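Local coordinates for HTH-type transcriptional repressor MdtR (Bacillus subtilis, PDB 1S3J), which represses the multidrug resistance operon mdtRP by binding directly to its promoter region as a homodimeric MarR-family regulator, at residues 52-57 with 93-98. Numbering follows the deposited sequence.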
loop_
_atom_site.group_PDB
_atom_site.type_symbol
_atom_site.label_atom_id
_atom_site.label_comp_id
_atom_site.label_asym_id
_atom_site.label_seq_id
_atom_site.Cartn_x
_atom_site.Cartn_y
_atom_site.Cartn_z
ATOM N N LEU A 52 3.848 23.875 8.406
ATOM C CA LEU A 52 2.484 23.757 7.893
ATOM C C LEU A 52 1.463 23.937 9.006
ATOM O O LEU A 52 1.705 23.561 10.139
ATOM C CB LEU A 52 2.273 22.395 7.234
ATOM C CG LEU A 52 3.053 22.125 5.939
ATOM C CD1 LEU A 52 2.906 20.681 5.498
ATOM C CD2 LEU A 52 2.611 23.062 4.822
ATOM N N LYS A 53 0.312 24.507 8.668
ATOM C CA LYS A 53 -0.806 24.563 9.584
ATOM C C LYS A 53 -1.337 23.143 9.819
ATOM O O LYS A 53 -1.133 22.254 8.987
ATOM C CB LYS A 53 -1.910 25.470 9.032
ATOM C CG LYS A 53 -1.449 26.899 8.672
ATOM C CD LYS A 53 -2.494 27.550 7.776
ATOM C CE LYS A 53 -2.364 29.045 7.723
ATOM N NZ LYS A 53 -3.191 29.568 6.585
ATOM N N VAL A 54 -1.981 22.926 10.961
ATOM C CA VAL A 54 -2.629 21.653 11.235
ATOM C C VAL A 54 -3.692 21.381 10.177
ATOM O O VAL A 54 -3.828 20.247 9.726
ATOM C CB VAL A 54 -3.292 21.602 12.627
ATOM C CG1 VAL A 54 -4.239 20.390 12.723
ATOM C CG2 VAL A 54 -2.246 21.513 13.685
ATOM N N SER A 55 -4.425 22.418 9.785
ATOM C CA SER A 55 -5.478 22.285 8.770
ATOM C C SER A 55 -4.943 21.933 7.379
ATOM O O SER A 55 -5.673 21.361 6.553
ATOM C CB SER A 55 -6.315 23.574 8.686
ATOM O OG SER A 55 -5.619 24.611 8.035
ATOM N N GLU A 56 -3.689 22.292 7.111
ATOM C CA GLU A 56 -3.064 21.992 5.835
ATOM C C GLU A 56 -2.720 20.509 5.761
ATOM O O GLU A 56 -2.998 19.854 4.770
ATOM C CB GLU A 56 -1.800 22.838 5.616
ATOM C CG GLU A 56 -2.077 24.300 5.276
ATOM C CD GLU A 56 -0.803 25.107 5.082
ATOM O OE1 GLU A 56 0.090 25.079 5.965
ATOM O OE2 GLU A 56 -0.684 25.767 4.031
ATOM N N ILE A 57 -2.099 19.991 6.812
ATOM C CA ILE A 57 -1.778 18.563 6.895
ATOM C C ILE A 57 -3.051 17.732 6.829
ATOM O O ILE A 57 -3.102 16.742 6.115
ATOM C CB ILE A 57 -1.000 18.265 8.189
ATOM C CG1 ILE A 57 0.425 18.787 8.051
ATOM C CG2 ILE A 57 -0.981 16.777 8.494
ATOM C CD1 ILE A 57 1.240 18.661 9.303
ATOM N N ILE A 93 -2.579 26.686 14.664
ATOM C CA ILE A 93 -1.359 26.024 15.118
ATOM C C ILE A 93 -0.489 25.672 13.905
ATOM O O ILE A 93 -0.970 25.054 12.966
ATOM C CB ILE A 93 -1.746 24.742 15.911
ATOM C CG1 ILE A 93 -2.721 25.070 17.064
ATOM C CG2 ILE A 93 -0.522 24.008 16.395
ATOM C CD1 ILE A 93 -2.245 26.113 18.058
ATOM N N ASP A 94 0.776 26.100 13.911
ATOM C CA ASP A 94 1.776 25.598 12.956
ATOM C C ASP A 94 2.554 24.453 13.562
ATOM O O ASP A 94 2.916 24.504 14.742
ATOM C CB ASP A 94 2.812 26.644 12.590
ATOM C CG ASP A 94 2.240 27.811 11.845
ATOM O OD1 ASP A 94 1.179 27.666 11.200
ATOM O OD2 ASP A 94 2.816 28.920 11.847
ATOM N N LEU A 95 2.853 23.450 12.736
ATOM C CA LEU A 95 3.828 22.425 13.085
ATOM C C LEU A 95 5.172 22.652 12.399
ATOM O O LEU A 95 5.236 23.195 11.309
ATOM C CB LEU A 95 3.300 21.033 12.722
ATOM C CG LEU A 95 1.969 20.668 13.371
ATOM C CD1 LEU A 95 1.470 19.316 12.892
ATOM C CD2 LEU A 95 2.106 20.704 14.888
ATOM N N SER A 96 6.240 22.197 13.041
ATOM C CA SER A 96 7.553 22.163 12.420
ATOM C C SER A 96 8.413 21.057 13.020
ATOM O O SER A 96 8.103 20.512 14.093
ATOM C CB SER A 96 8.232 23.534 12.546
ATOM O OG SER A 96 8.262 23.947 13.904
ATOM N N LEU A 97 9.489 20.691 12.332
ATOM C CA LEU A 97 10.416 19.682 12.885
ATOM C C LEU A 97 11.294 20.264 13.958
ATOM O O LEU A 97 11.744 21.386 13.837
ATOM C CB LEU A 97 11.327 19.124 11.801
ATOM C CG LEU A 97 10.655 18.456 10.613
ATOM C CD1 LEU A 97 11.700 18.186 9.570
ATOM C CD2 LEU A 97 9.974 17.168 11.055
ATOM N N THR A 98 11.560 19.488 15.004
ATOM C CA THR A 98 12.678 19.757 15.903
ATOM C C THR A 98 13.948 19.185 15.258
ATOM O O THR A 98 13.874 18.521 14.205
ATOM C CB THR A 98 12.455 19.092 17.260
ATOM O OG1 THR A 98 12.308 17.675 17.092
ATOM C CG2 THR A 98 11.134 19.537 17.914
#
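In the winged helix-turn-helix domain of this MarR-family repressor, the short strand ending at Lys53 pairs antiparallel with the wing strand 93-97, Leu52 lying across from Leu95 and Lys53 from Asp94. Leu52 and Leu95 form a hydrogen-bonded pair with unequal bonds: Leu95 N reaches Leu52 O at 2.8 Å and almost straight (170°), whereas Leu52 N lies 3.3 Å from Leu95 O, in the plane of that carbonyl. A third bond, from Val54 N to Ile93 O at 3.1 Å, carries the pairing one residue into helix 54-61, whose first-turn amide thus finds an acceptor on the wing strand. Lys53 takes the N-cap position of that helix. Its own N, turned away from the wing strand, is held 2.8 Å from Glu56 OE1 through the anti lone pair of the carboxylate.

Apolar groups close the junction beside these bonds. CG2 of Val54, set anti to the carbonyl carbon while CG1 stands anti to the backbone N (chi1 166°), lies alongside Ile93, 4.0 Å from its CB. Deeper in, Ile57 and Leu95 cross at roughly a right angle and meet through their CD1 methyls at 3.7 Å. At the outer border CG of Lys53 lies 3.7 Å from Asp94 OD1; beyond CG the extended chain leads away, leaving the ammonium too far off for a salt bridge, and that oxygen accepts a hydrogen bond from Asn86 instead.

Strand 93-97 is central in the three-stranded sheet, with strand 81-85 along its other edge. Val54 and Ile57 pack on helix 65-77, and Ile57 also meets Val42 of helix 37-49, so the contact joins the wing to the start of the predicted DNA-binding helix-turn-helix.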